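Local coordinates for protein putative hexose oxidase (PDB 5AWV) that probably oxidises a sugar of teicoplanin-type glycopeptide antibiotics, using a covalently bound FAD cofactor, at residues S169-S174 / Q314-R319; E57-H62 / T80-A85; T430-P435 / A439-W444. One frame throughout, in Å; residues are numbered along the deposited sequence.

Contact 1 of 3, residues S169-S174 / Q314-R319; sequences SRQFGS and QVDATR
Gln171 and Asp316 make this contact by themselves, linking the short helix 169-172 of the FAD-binding region to the end of strand 309-316 in the seven-stranded antiparallel sheet, where Asp316 also heads an Asx turn. Gln171 NE2 donates to Asp316 OD2 at 3.0 Å, almost in line with the C-O bond of that oxygen and with an N-H...O angle of 155°. The side chains cross at about a right angle, their amide and carboxylate planes 38° apart. The amide presents its nitrogen to the acid, while Gln171 OE1 stays 3.6 Å from Asp316 OD2. Glutamine suits the helix side because its long, extended chain, with CG anti to the backbone N (chi1 -174°), bridges the gap from helix to strand. On its way, CG lies over the centre of one face of the Phe172 ring. The aspartate divides its oxygens between two tasks. While OD2 faces the helix, Asp316 OD1 is gripped twice, by Thr318 OG1 at 2.6 Å on the syn side and by Thr318 N at 2.9 Å from above the carboxylate plane, which fixes the group's rotation. Farther out, Arg319 forms a salt bridge with Glu201 of the second subunit. Just past the helix, Gly173 takes backbone angles at which a CB would jam against Phe172 O, hence glycine, and Gly173 O accepts from Ser169 OG at 2.9 Å.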
ATOM      1  N   SER A 169      -2.569  13.353  -2.005  1.00 12.79           N
ATOM      2  CA  SER A 169      -3.757  13.219  -1.135  1.00 12.38           C
ATOM      3  C   SER A 169      -4.303  14.567  -0.603  1.00 13.29           C
ATOM      4  O   SER A 169      -5.543  14.717  -0.415  1.00 13.76           O
ATOM      5  CB  SER A 169      -3.558  12.172  -0.041  1.00 13.08           C
ATOM      6  OG  SER A 169      -3.385  10.952  -0.666  1.00 13.83           O
ATOM      7  N   ARG A 170      -3.440  15.561  -0.372  1.00 12.54           N
ATOM      8  CA  ARG A 170      -3.937  16.866   0.025  1.00 12.45           C
ATOM      9  C   ARG A 170      -4.789  17.534  -1.059  1.00 12.94           C
ATOM     10  O   ARG A 170      -5.740  18.256  -0.738  1.00 12.56           O
ATOM     11  CB  ARG A 170      -2.808  17.793   0.524  1.00 13.22           C
ATOM     12  CG  ARG A 170      -2.290  17.372   1.913  1.00 13.32           C
ATOM     13  CD  ARG A 170      -0.904  17.966   2.193  1.00 13.89           C
ATOM     14  NE  ARG A 170      -0.879  19.436   2.109  1.00 13.30           N
ATOM     15  CZ  ARG A 170      -1.202  20.273   3.092  1.00 13.09           C
ATOM     16  NH1 ARG A 170      -1.578  19.802   4.279  1.00 14.32           N
ATOM     17  NH2 ARG A 170      -1.021  21.593   2.933  1.00 13.62           N
ATOM     18  N   GLN A 171      -4.480  17.220  -2.315  1.00 12.41           N
ATOM     19  CA  GLN A 171      -5.193  17.785  -3.453  1.00 15.75           C
ATOM     20  C   GLN A 171      -6.388  16.928  -3.777  1.00 15.61           C
ATOM     21  O   GLN A 171      -7.407  17.444  -4.130  1.00 14.37           O
ATOM     22  CB  GLN A 171      -4.226  17.891  -4.650  1.00 18.60           C
ATOM     23  CG  GLN A 171      -4.779  18.583  -5.878  1.00 22.18           C
ATOM     24  CD  GLN A 171      -3.675  18.975  -6.908  1.00 31.84           C
ATOM     25  OE1 GLN A 171      -2.497  18.546  -6.837  1.00 37.76           O
ATOM     26  NE2 GLN A 171      -4.056  19.748  -7.862  1.00 41.60           N
ATOM     27  N   PHE A 172      -6.261  15.592  -3.639  1.00 13.35           N
ATOM     28  CA  PHE A 172      -7.302  14.702  -4.150  1.00 15.01           C
ATOM     29  C   PHE A 172      -7.983  13.745  -3.171  1.00 15.16           C
ATOM     30  O   PHE A 172      -8.946  13.063  -3.586  1.00 17.07           O
ATOM     31  CB  PHE A 172      -6.766  13.893  -5.306  1.00 15.76           C
ATOM     32  CG  PHE A 172      -6.473  14.706  -6.541  1.00 16.30           C
ATOM     33  CD1 PHE A 172      -7.480  15.463  -7.159  1.00 18.68           C
ATOM     34  CD2 PHE A 172      -5.232  14.725  -7.078  1.00 16.22           C
ATOM     35  CE1 PHE A 172      -7.198  16.215  -8.342  1.00 18.85           C
ATOM     36  CE2 PHE A 172      -4.928  15.492  -8.229  1.00 17.08           C
ATOM     37  CZ  PHE A 172      -5.946  16.242  -8.863  1.00 16.61           C
ATOM     38  N   GLY A 173      -7.522  13.646  -1.922  1.00 12.37           N
ATOM     39  CA  GLY A 173      -7.975  12.653  -0.976  1.00 11.30           C
ATOM     40  C   GLY A 173      -7.231  11.330  -0.979  1.00 11.47           C
ATOM     41  O   GLY A 173      -6.145  11.167  -1.598  1.00 11.51           O
ATOM     42  N   SER A 174      -7.769  10.382  -0.230  1.00 11.61           N
ATOM     43  CA  SER A 174      -7.248   8.990  -0.184  1.00 11.55           C
ATOM     44  C   SER A 174      -7.667   8.259  -1.433  1.00 12.12           C
ATOM     45  O   SER A 174      -8.702   8.631  -2.069  1.00 12.65           O
ATOM     46  CB  SER A 174      -7.784   8.273   1.020  1.00 11.56           C
ATOM     47  OG  SER A 174      -7.448   6.907   1.024  1.00 13.14           O
ATOM     48  N   GLN A 314       7.111  19.178  -2.608  1.00 14.85           N
ATOM     49  CA  GLN A 314       6.663  19.384  -3.966  1.00 15.86           C
ATOM     50  C   GLN A 314       5.411  20.150  -4.037  1.00 15.81           C
ATOM     51  O   GLN A 314       4.538  20.048  -3.140  1.00 14.07           O
ATOM     52  CB  GLN A 314       6.519  18.023  -4.645  1.00 18.90           C
ATOM     53  CG  GLN A 314       5.545  17.121  -4.011  1.00 22.58           C
ATOM     54  CD  GLN A 314       5.400  15.742  -4.756  1.00 26.51           C
ATOM     55  OE1 GLN A 314       4.360  15.435  -5.301  1.00 25.28           O
ATOM     56  NE2 GLN A 314       6.425  14.985  -4.754  1.00 29.20           N
ATOM     57  N   VAL A 315       5.251  20.901  -5.106  1.00 14.65           N
ATOM     58  CA  VAL A 315       4.033  21.651  -5.327  1.00 15.87           C
ATOM     59  C   VAL A 315       3.616  21.496  -6.761  1.00 17.83           C
ATOM     60  O   VAL A 315       4.465  21.468  -7.653  1.00 16.78           O
ATOM     61  CB  VAL A 315       4.287  23.155  -5.058  1.00 17.81           C
ATOM     62  CG1 VAL A 315       3.025  23.994  -5.124  1.00 17.43           C
ATOM     63  CG2 VAL A 315       4.865  23.273  -3.674  1.00 22.65           C
ATOM     64  N   ASP A 316       2.313  21.356  -6.966  1.00 17.68           N
ATOM     65  CA  ASP A 316       1.691  21.424  -8.280  1.00 18.73           C
ATOM     66  C   ASP A 316       2.082  22.738  -8.936  1.00 18.71           C
ATOM     67  O   ASP A 316       1.697  23.802  -8.457  1.00 18.56           O
ATOM     68  CB  ASP A 316       0.168  21.355  -8.095  1.00 19.06           C
ATOM     69  CG  ASP A 316      -0.600  21.401  -9.403  1.00 20.71           C
ATOM     70  OD1 ASP A 316      -0.013  21.642 -10.491  1.00 20.44           O
ATOM     71  OD2 ASP A 316      -1.782  21.068  -9.325  1.00 25.65           O
ATOM     72  N   ALA A 317       2.838  22.645 -10.011  1.00 19.52           N
ATOM     73  CA  ALA A 317       3.331  23.760 -10.772  1.00 22.66           C
ATOM     74  C   ALA A 317       2.384  24.351 -11.830  1.00 25.78           C
ATOM     75  O   ALA A 317       2.797  25.217 -12.558  1.00 25.54           O
ATOM     76  CB  ALA A 317       4.648  23.379 -11.412  1.00 23.33           C
ATOM     77  N   THR A 318       1.129  23.931 -11.884  1.00 25.64           N
ATOM     78  CA  THR A 318       0.160  24.402 -12.846  1.00 28.67           C
ATOM     79  C   THR A 318      -0.155  25.916 -12.663  1.00 33.95           C
ATOM     80  O   THR A 318      -0.168  26.657 -13.643  1.00 34.52           O
ATOM     81  CB  THR A 318      -1.167  23.679 -12.633  1.00 28.21           C
ATOM     82  OG1 THR A 318      -0.960  22.299 -12.767  1.00 28.07           O
ATOM     83  CG2 THR A 318      -2.321  24.157 -13.614  1.00 31.83           C
ATOM     84  N   ARG A 319      -0.438  26.343 -11.427  1.00 33.96           N
ATOM     85  CA  ARG A 319      -0.834  27.746 -11.185  1.00 35.23           C
ATOM     86  C   ARG A 319       0.406  28.642 -10.981  1.00 30.87           C
ATOM     87  O   ARG A 319       1.491  28.181 -10.551  1.00 23.22           O
ATOM     88  CB  ARG A 319      -1.854  27.861 -10.040  1.00 38.69           C
ATOM     89  CG  ARG A 319      -3.167  27.096 -10.311  1.00 42.43           C
ATOM     90  CD  ARG A 319      -4.119  27.008  -9.128  1.00 48.80           C
ATOM     91  NE  ARG A 319      -5.206  28.004  -9.218  1.00 57.75           N
ATOM     92  CZ  ARG A 319      -5.218  29.211  -8.645  1.00 67.59           C
ATOM     93  NH1 ARG A 319      -4.188  29.639  -7.881  1.00 71.41           N
ATOM     94  NH2 ARG A 319      -6.280  30.010  -8.835  1.00 64.04           N
TER

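Contact 2 of 3, residues E57-H62 / T80-A85; sequences EPDYIH and TGKRVA
Asp59 and Lys82 meet nearly at right angles, joined by a salt bridge in which Lys82 NZ donates to Asp59 OD2 at 2.7 Å. The ammonium group approaches that oxygen nearly head-on, in continuation of its C-O bond. Lysine suits the place because its chain runs out extended and then turns at the last torsion (chi4 -56°), bringing NZ round to the acid, while its methylenes remain beside Tyr60. There Lys82 CD lies obliquely to the phenol ring, 4.3 Å from Tyr60 CE1. The phenol hydroxyl reaches the helix end through a water. Lying in the plane of the ring, 2.7 Å from Tyr60 OH, this water donates to Thr80 OG1 at 2.7 Å and so bridges two groups that do not touch directly. Lys34 adds a cation-pi contact to the same ring, and Thr80 OG1 is also bonded to Glu76 O one turn back. Gly81, with its positive phi, closes helix 67-80 in a Schellman motif. Strand 60-63, that helix and strand 84-87 form a beta-alpha-beta crossover, and strand 104-107 runs between the two parallel strands, with Val104 touching both Tyr60 and Lys82.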
ATOM      1  N   GLU A  57       7.148 -20.655   5.919  1.00 27.03           N
ATOM      2  CA  GLU A  57       7.468 -21.891   5.210  1.00 30.81           C
ATOM      3  C   GLU A  57       6.116 -22.525   4.827  1.00 29.60           C
ATOM      4  O   GLU A  57       5.663 -23.450   5.457  1.00 27.36           O
ATOM      5  CB  GLU A  57       8.328 -22.811   6.142  1.00 35.78           C
ATOM      6  CG  GLU A  57       8.908 -24.059   5.475  1.00 42.47           C
ATOM      7  CD  GLU A  57       9.896 -23.717   4.342  1.00 51.54           C
ATOM      8  OE1 GLU A  57      10.632 -22.700   4.519  1.00 41.41           O
ATOM      9  OE2 GLU A  57       9.911 -24.448   3.296  1.00 50.43           O
ATOM     10  N   PRO A  58       5.438 -21.969   3.827  1.00 24.31           N
ATOM     11  CA  PRO A  58       4.147 -22.523   3.529  1.00 24.99           C
ATOM     12  C   PRO A  58       4.225 -23.923   2.881  1.00 25.97           C
ATOM     13  O   PRO A  58       5.203 -24.234   2.199  1.00 25.14           O
ATOM     14  CB  PRO A  58       3.542 -21.502   2.537  1.00 24.24           C
ATOM     15  CG  PRO A  58       4.713 -20.791   1.989  1.00 25.18           C
ATOM     16  CD  PRO A  58       5.746 -20.764   3.019  1.00 23.52           C
ATOM     17  N   ASP A  59       3.155 -24.691   3.032  1.00 25.72           N
ATOM     18  CA  ASP A  59       3.017 -25.969   2.309  1.00 25.51           C
ATOM     19  C   ASP A  59       3.066 -25.761   0.801  1.00 28.06           C
ATOM     20  O   ASP A  59       3.690 -26.540   0.068  1.00 21.28           O
ATOM     21  CB  ASP A  59       1.706 -26.671   2.681  1.00 25.05           C
ATOM     22  CG  ASP A  59       1.663 -27.120   4.158  1.00 30.17           C
ATOM     23  OD1 ASP A  59       2.709 -27.173   4.867  1.00 32.14           O
ATOM     24  OD2 ASP A  59       0.577 -27.416   4.614  1.00 32.20           O
ATOM     25  N   TYR A  60       2.358 -24.726   0.319  1.00 23.40           N
ATOM     26  CA  TYR A  60       2.488 -24.385  -1.079  1.00 22.17           C
ATOM     27  C   TYR A  60       2.162 -22.936  -1.244  1.00 21.70           C
ATOM     28  O   TYR A  60       1.542 -22.344  -0.335  1.00 21.38           O
ATOM     29  CB  TYR A  60       1.586 -25.241  -2.017  1.00 22.44           C
ATOM     30  CG  TYR A  60       0.123 -25.332  -1.732  1.00 24.42           C
ATOM     31  CD1 TYR A  60      -0.400 -26.273  -0.790  1.00 26.10           C
ATOM     32  CD2 TYR A  60      -0.796 -24.534  -2.434  1.00 22.67           C
ATOM     33  CE1 TYR A  60      -1.783 -26.344  -0.550  1.00 22.77           C
ATOM     34  CE2 TYR A  60      -2.114 -24.598  -2.166  1.00 24.58           C
ATOM     35  CZ  TYR A  60      -2.624 -25.507  -1.224  1.00 24.30           C
ATOM     36  OH  TYR A  60      -4.026 -25.486  -1.006  1.00 24.99           O
ATOM     37  N   ILE A  61       2.540 -22.385  -2.391  1.00 21.15           N
ATOM     38  CA  ILE A  61       2.070 -21.066  -2.822  1.00 20.35           C
ATOM     39  C   ILE A  61       1.213 -21.236  -4.106  1.00 18.78           C
ATOM     40  O   ILE A  61       1.641 -21.821  -5.076  1.00 20.73           O
ATOM     41  CB  ILE A  61       3.301 -20.141  -3.018  1.00 23.58           C
ATOM     42  CG1 ILE A  61       4.060 -20.073  -1.712  1.00 24.76           C
ATOM     43  CG2 ILE A  61       2.896 -18.731  -3.452  1.00 23.69           C
ATOM     44  CD1 ILE A  61       5.436 -19.477  -1.735  1.00 24.11           C
ATOM     45  N   HIS A  62      -0.004 -20.728  -4.087  1.00 18.33           N
ATOM     46  CA  HIS A  62      -0.951 -20.894  -5.151  1.00 20.54           C
ATOM     47  C   HIS A  62      -1.016 -19.635  -5.991  1.00 20.41           C
ATOM     48  O   HIS A  62      -1.530 -18.554  -5.541  1.00 18.56           O
ATOM     49  CB  HIS A  62      -2.293 -21.215  -4.488  1.00 24.04           C
ATOM     50  CG  HIS A  62      -3.177 -22.121  -5.257  1.00 28.56           C
ATOM     51  ND1 HIS A  62      -4.212 -22.819  -4.665  1.00 30.32           N
ATOM     52  CD2 HIS A  62      -3.241 -22.396  -6.581  1.00 34.16           C
ATOM     53  CE1 HIS A  62      -4.851 -23.507  -5.592  1.00 33.16           C
ATOM     54  NE2 HIS A  62      -4.289 -23.258  -6.763  1.00 36.87           N
ATOM     55  N   THR A  80      -9.216 -28.332   3.478  1.00 30.72           N
ATOM     56  CA  THR A  80      -8.070 -28.925   4.205  1.00 30.38           C
ATOM     57  C   THR A  80      -7.794 -28.300   5.563  1.00 31.13           C
ATOM     58  O   THR A  80      -6.900 -28.754   6.304  1.00 28.79           O
ATOM     59  CB  THR A  80      -6.750 -28.821   3.398  1.00 34.01           C
ATOM     60  OG1 THR A  80      -6.504 -27.436   3.025  1.00 34.57           O
ATOM     61  CG2 THR A  80      -6.826 -29.636   2.169  1.00 30.97           C
ATOM     62  N   GLY A  81      -8.539 -27.247   5.916  1.00 29.33           N
ATOM     63  CA  GLY A  81      -8.252 -26.501   7.134  1.00 31.49           C
ATOM     64  C   GLY A  81      -6.822 -25.956   7.193  1.00 33.34           C
ATOM     65  O   GLY A  81      -6.198 -25.972   8.258  1.00 29.85           O
ATOM     66  N   LYS A  82      -6.315 -25.467   6.063  1.00 28.18           N
ATOM     67  CA  LYS A  82      -4.968 -24.874   6.028  1.00 30.88           C
ATOM     68  C   LYS A  82      -5.054 -23.315   6.223  1.00 24.37           C
ATOM     69  O   LYS A  82      -5.906 -22.645   5.625  1.00 28.79           O
ATOM     70  CB  LYS A  82      -4.241 -25.269   4.745  1.00 33.74           C
ATOM     71  CG  LYS A  82      -3.599 -26.660   4.834  1.00 41.19           C
ATOM     72  CD  LYS A  82      -2.796 -26.935   3.551  1.00 48.58           C
ATOM     73  CE  LYS A  82      -2.417 -28.412   3.379  1.00 50.45           C
ATOM     74  NZ  LYS A  82      -1.664 -28.871   4.568  1.00 53.15           N
ATOM     75  N   ARG A  83      -4.252 -22.773   7.119  1.00 24.06           N
ATOM     76  CA  ARG A  83      -4.247 -21.332   7.369  1.00 22.53           C
ATOM     77  C   ARG A  83      -3.712 -20.561   6.115  1.00 21.03           C
ATOM     78  O   ARG A  83      -2.680 -20.901   5.564  1.00 20.22           O
ATOM     79  CB  ARG A  83      -3.366 -20.997   8.495  1.00 26.25           C
ATOM     80  CG  ARG A  83      -3.337 -19.523   8.716  1.00 28.68           C
ATOM     81  CD  ARG A  83      -2.985 -19.260  10.138  1.00 32.79           C
ATOM     82  NE  ARG A  83      -2.669 -17.869  10.301  1.00 32.50           N
ATOM     83  CZ  ARG A  83      -2.318 -17.313  11.443  1.00 34.56           C
ATOM     84  NH1 ARG A  83      -2.217 -18.053  12.574  1.00 32.64           N
ATOM     85  NH2 ARG A  83      -2.037 -16.021  11.437  1.00 32.69           N
ATOM     86  N   VAL A  84      -4.491 -19.621   5.630  1.00 19.79           N
ATOM     87  CA  VAL A  84      -4.193 -18.997   4.336  1.00 20.13           C
ATOM     88  C   VAL A  84      -3.831 -17.514   4.541  1.00 19.25           C
ATOM     89  O   VAL A  84      -4.357 -16.884   5.463  1.00 17.28           O
ATOM     90  CB  VAL A  84      -5.376 -19.151   3.371  1.00 19.44           C
ATOM     91  CG1 VAL A  84      -6.608 -18.386   3.786  1.00 19.59           C
ATOM     92  CG2 VAL A  84      -5.004 -18.815   1.934  1.00 22.19           C
ATOM     93  N   ALA A  85      -2.999 -16.963   3.641  1.00 16.82           N
ATOM     94  CA  ALA A  85      -2.806 -15.518   3.549  1.00 16.58           C
ATOM     95  C   ALA A  85      -2.623 -15.151   2.058  1.00 16.57           C
ATOM     96  O   ALA A  85      -2.070 -15.945   1.296  1.00 15.70           O
ATOM     97  CB  ALA A  85      -1.607 -15.115   4.359  1.00 18.52           C
TER
HETATM   98  O   HOH W   1      -4.822 -27.188   0.952  1.00 49.92           O

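Contact 3 of 3, residues T430-P435 / A439-W444; sequences TGWANP and AKHLTW. With T55 (8-methylnonanoic acid), chain Z.
His441 lies against Trp432 and Thr430, and most of this buried contact is aromatic and apolar packing. A CH-pi contact leads: Trp432 CB, which the backbone turns to the helix, sits over the centre of the imidazole face, 3.4 Å from its centroid and almost on the normal. The indole follows with its five-membered ring at 46° to the imidazole, an oblique pair. Among apolar contacts, Trp432 CG stands between the backbone N and the carbonyl carbon (chi1 58°), which swings the indole across the helix until Trp432 CH2 meets Leu442 CD2 at 4.0 Å. Thr430 CB packs on Trp444 CE3.

No hydrogen bond crosses between the segments; the buried polar atoms find partners elsewhere. His441 bonds through ND1 to Asn437 O and through NE2 to Asp394 N, which sets the ring's rotation; Thr430 OG1, at the imidazole edge, bonds to Tyr395 O, and Trp444 NE1 to Asn386 O.

Ligand contacts lie on the side away from the helix, where Gly431, lacking a side chain, leaves room for the 8-methylnonanoyl chain. Strand 430-432 and helix 439-444 run antiparallel (173°). The helix packs on one face of the seven-stranded antiparallel sheet, as in the substrate domain of berberine-bridge-type flavoenzymes.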
ATOM      1  N   THR A 430      12.875   2.296  12.493  1.00 17.22           N
ATOM      2  CA  THR A 430      14.280   1.832  12.610  1.00 19.53           C
ATOM      3  C   THR A 430      14.473   0.659  11.691  1.00 20.47           C
ATOM      4  O   THR A 430      13.548  -0.101  11.401  1.00 17.84           O
ATOM      5  CB  THR A 430      14.605   1.489  14.118  1.00 19.22           C
ATOM      6  OG1 THR A 430      16.011   1.161  14.266  1.00 21.02           O
ATOM      7  CG2 THR A 430      13.794   0.280  14.616  1.00 20.09           C
ATOM      8  N   GLY A 431      15.696   0.503  11.196  1.00 21.91           N
ATOM      9  CA  GLY A 431      16.085  -0.571  10.289  1.00 21.67           C
ATOM     10  C   GLY A 431      17.493  -1.086  10.684  1.00 25.00           C
ATOM     11  O   GLY A 431      18.300  -0.337  11.259  1.00 20.73           O
ATOM     12  N   TRP A 432      17.741  -2.365  10.446  1.00 24.84           N
ATOM     13  CA  TRP A 432      19.025  -2.951  10.856  1.00 25.43           C
ATOM     14  C   TRP A 432      19.525  -3.918   9.801  1.00 28.23           C
ATOM     15  O   TRP A 432      18.733  -4.593   9.126  1.00 26.94           O
ATOM     16  CB  TRP A 432      18.891  -3.556  12.249  1.00 23.15           C
ATOM     17  CG  TRP A 432      17.861  -4.588  12.355  1.00 27.01           C
ATOM     18  CD1 TRP A 432      18.030  -5.939  12.168  1.00 27.85           C
ATOM     19  CD2 TRP A 432      16.473  -4.393  12.626  1.00 25.44           C
ATOM     20  NE1 TRP A 432      16.830  -6.573  12.293  1.00 27.27           N
ATOM     21  CE2 TRP A 432      15.860  -5.651  12.582  1.00 26.91           C
ATOM     22  CE3 TRP A 432      15.676  -3.270  12.876  1.00 23.38           C
ATOM     23  CZ2 TRP A 432      14.522  -5.820  12.845  1.00 24.48           C
ATOM     24  CZ3 TRP A 432      14.362  -3.440  13.057  1.00 21.78           C
ATOM     25  CH2 TRP A 432      13.777  -4.698  13.045  1.00 24.15           C
ATOM     26  N   ALA A 433      20.851  -3.925   9.612  1.00 31.76           N
ATOM     27  CA  ALA A 433      21.481  -4.740   8.533  1.00 31.95           C
ATOM     28  C   ALA A 433      21.706  -6.174   9.000  1.00 35.05           C
ATOM     29  O   ALA A 433      21.572  -7.086   8.219  1.00 40.51           O
ATOM     30  CB  ALA A 433      22.800  -4.116   8.093  1.00 34.41           C
ATOM     31  N   ASN A 434      22.003  -6.373  10.279  1.00 36.23           N
ATOM     32  CA  ASN A 434      22.268  -7.676  10.811  1.00 38.70           C
ATOM     33  C   ASN A 434      21.216  -8.250  11.763  1.00 32.47           C
ATOM     34  O   ASN A 434      20.997  -7.723  12.843  1.00 34.92           O
ATOM     35  CB  ASN A 434      23.596  -7.623  11.578  1.00 44.03           C
ATOM     36  CG  ASN A 434      24.161  -8.985  11.791  1.00 50.64           C
ATOM     37  OD1 ASN A 434      23.552  -9.850  12.465  1.00 46.06           O
ATOM     38  ND2 ASN A 434      25.292  -9.232  11.153  1.00 54.96           N
ATOM     39  N   PRO A 435      20.664  -9.414  11.455  1.00 34.86           N
ATOM     40  CA  PRO A 435      19.635 -10.005  12.339  1.00 35.14           C
ATOM     41  C   PRO A 435      19.965 -10.144  13.828  1.00 35.50           C
ATOM     42  O   PRO A 435      19.069 -10.073  14.712  1.00 31.00           O
ATOM     43  CB  PRO A 435      19.418 -11.377  11.716  1.00 37.53           C
ATOM     44  CG  PRO A 435      19.622 -11.089  10.282  1.00 37.83           C
ATOM     45  CD  PRO A 435      20.843 -10.209  10.242  1.00 37.63           C
ATOM     46  N   ALA A 439      17.089  -6.937  18.457  1.00 27.91           N
ATOM     47  CA  ALA A 439      16.510  -6.621  19.743  1.00 26.21           C
ATOM     48  C   ALA A 439      16.875  -5.205  20.185  1.00 26.70           C
ATOM     49  O   ALA A 439      16.049  -4.495  20.761  1.00 28.26           O
ATOM     50  CB  ALA A 439      16.931  -7.645  20.821  1.00 28.94           C
ATOM     51  N   LYS A 440      18.092  -4.786  19.882  1.00 25.45           N
ATOM     52  CA  LYS A 440      18.577  -3.444  20.267  1.00 30.57           C
ATOM     53  C   LYS A 440      17.800  -2.307  19.479  1.00 26.28           C
ATOM     54  O   LYS A 440      17.469  -1.246  20.046  1.00 23.56           O
ATOM     55  CB  LYS A 440      20.060  -3.370  19.971  1.00 33.39           C
ATOM     56  CG  LYS A 440      20.735  -2.136  20.462  1.00 46.35           C
ATOM     57  CD  LYS A 440      22.200  -2.155  20.013  1.00 56.75           C
ATOM     58  CE  LYS A 440      22.927  -0.869  20.413  1.00 60.86           C
ATOM     59  NZ  LYS A 440      23.089  -0.646  21.884  1.00 64.67           N
ATOM     60  N   HIS A 441      17.520  -2.564  18.211  1.00 24.52           N
ATOM     61  CA  HIS A 441      16.729  -1.621  17.395  1.00 24.57           C
ATOM     62  C   HIS A 441      15.248  -1.582  17.801  1.00 24.59           C
ATOM     63  O   HIS A 441      14.683  -0.516  17.908  1.00 24.17           O
ATOM     64  CB  HIS A 441      16.827  -1.930  15.959  1.00 23.43           C
ATOM     65  CG  HIS A 441      18.178  -1.732  15.383  1.00 25.82           C
ATOM     66  ND1 HIS A 441      19.256  -2.523  15.734  1.00 25.57           N
ATOM     67  CD2 HIS A 441      18.640  -0.832  14.485  1.00 24.62           C
ATOM     68  CE1 HIS A 441      20.324  -2.116  15.074  1.00 27.03           C
ATOM     69  NE2 HIS A 441      19.982  -1.095  14.314  1.00 27.10           N
ATOM     70  N   LEU A 442      14.627  -2.734  18.049  1.00 22.28           N
ATOM     71  CA  LEU A 442      13.292  -2.766  18.583  1.00 22.11           C
ATOM     72  C   LEU A 442      13.223  -1.987  19.863  1.00 24.29           C
ATOM     73  O   LEU A 442      12.286  -1.245  20.090  1.00 21.73           O
ATOM     74  CB  LEU A 442      12.799  -4.193  18.807  1.00 23.02           C
ATOM     75  CG  LEU A 442      12.606  -5.054  17.521  1.00 25.04           C
ATOM     76  CD1 LEU A 442      11.967  -6.398  17.838  1.00 26.84           C
ATOM     77  CD2 LEU A 442      11.775  -4.382  16.441  1.00 24.57           C
ATOM     78  N   THR A 443      14.198  -2.181  20.734  1.00 22.07           N
ATOM     79  CA  THR A 443      14.217  -1.467  21.992  1.00 23.63           C
ATOM     80  C   THR A 443      14.191   0.050  21.830  1.00 19.31           C
ATOM     81  O   THR A 443      13.449   0.738  22.520  1.00 20.47           O
ATOM     82  CB  THR A 443      15.439  -1.919  22.856  1.00 24.81           C
ATOM     83  OG1 THR A 443      15.237  -3.298  23.236  1.00 28.20           O
ATOM     84  CG2 THR A 443      15.544  -1.076  24.097  1.00 27.75           C
ATOM     85  N   TRP A 444      15.030   0.519  20.934  1.00 19.96           N
ATOM     86  CA  TRP A 444      15.207   1.938  20.666  1.00 19.94           C
ATOM     87  C   TRP A 444      13.902   2.561  20.116  1.00 19.49           C
ATOM     88  O   TRP A 444      13.419   3.550  20.587  1.00 16.43           O
ATOM     89  CB  TRP A 444      16.373   2.093  19.702  1.00 21.22           C
ATOM     90  CG  TRP A 444      16.577   3.541  19.404  1.00 22.83           C
ATOM     91  CD1 TRP A 444      17.216   4.440  20.186  1.00 25.22           C
ATOM     92  CD2 TRP A 444      16.002   4.293  18.296  1.00 23.56           C
ATOM     93  NE1 TRP A 444      17.136   5.718  19.632  1.00 23.82           N
ATOM     94  CE2 TRP A 444      16.423   5.656  18.457  1.00 24.74           C
ATOM     95  CE3 TRP A 444      15.252   3.939  17.159  1.00 21.63           C
ATOM     96  CZ2 TRP A 444      16.023   6.698  17.572  1.00 24.29           C
ATOM     97  CZ3 TRP A 444      14.896   4.965  16.232  1.00 22.74           C
ATOM     98  CH2 TRP A 444      15.279   6.332  16.460  1.00 21.83           C
TER
HETATM   99  CAD T55 Z 101      19.698   0.371   8.697  1.00 62.24           C
HETATM  100  CAE T55 Z 101      19.672  -0.184   7.296  1.00 51.12           C
HETATM  101  CAG T55 Z 101      18.765   0.660   6.402  1.00 56.19           C
HETATM  102  CAH T55 Z 101      17.306   0.514   6.850  1.00 55.05           C
HETATM  103  CAI T55 Z 101      16.405   1.504   6.122  1.00 57.64           C
HETATM  104  CAJ T55 Z 101      14.948   1.333   6.562  1.00 53.15           C
HETATM  105  CAK T55 Z 101      14.064   1.965   5.512  1.00 59.75           C
HETATM  106  CAL T55 Z 101      12.574   1.662   5.743  1.00 61.55           C
HETATM  107  CAF T55 Z 101      21.090  -0.182   6.767  1.00 54.50           C
HETATM  108  C   T55 Z 101      11.763   2.458   4.711  1.00 71.92           C
HETATM  109  O   T55 Z 101      12.302   3.161   3.827  1.00 61.11           O

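Contact 3 is the buried one, contact 2 is partly buried, and contact 1 lies at the surface. Contacts 1 and 3 both reach the seven-stranded antiparallel sheet, through strands 309-316 and 424-432, yet their nearest atoms are about 22 Å apart. Contact 2 belongs to the smaller mixed sheet of the FAD-binding region, on the other side of the chain's centre from contact 1, with centres about 42 Å apart. Chemistry follows place: contact 1 rests on one amide-carboxylate hydrogen bond, contact 2 on a salt bridge flanked by a water bridge and a lysine-tyrosine touch, whereas contact 3 relies on ring and methyl packing. Contact 1 spans two regions; contacts 2 and 3 join elements close in sequence.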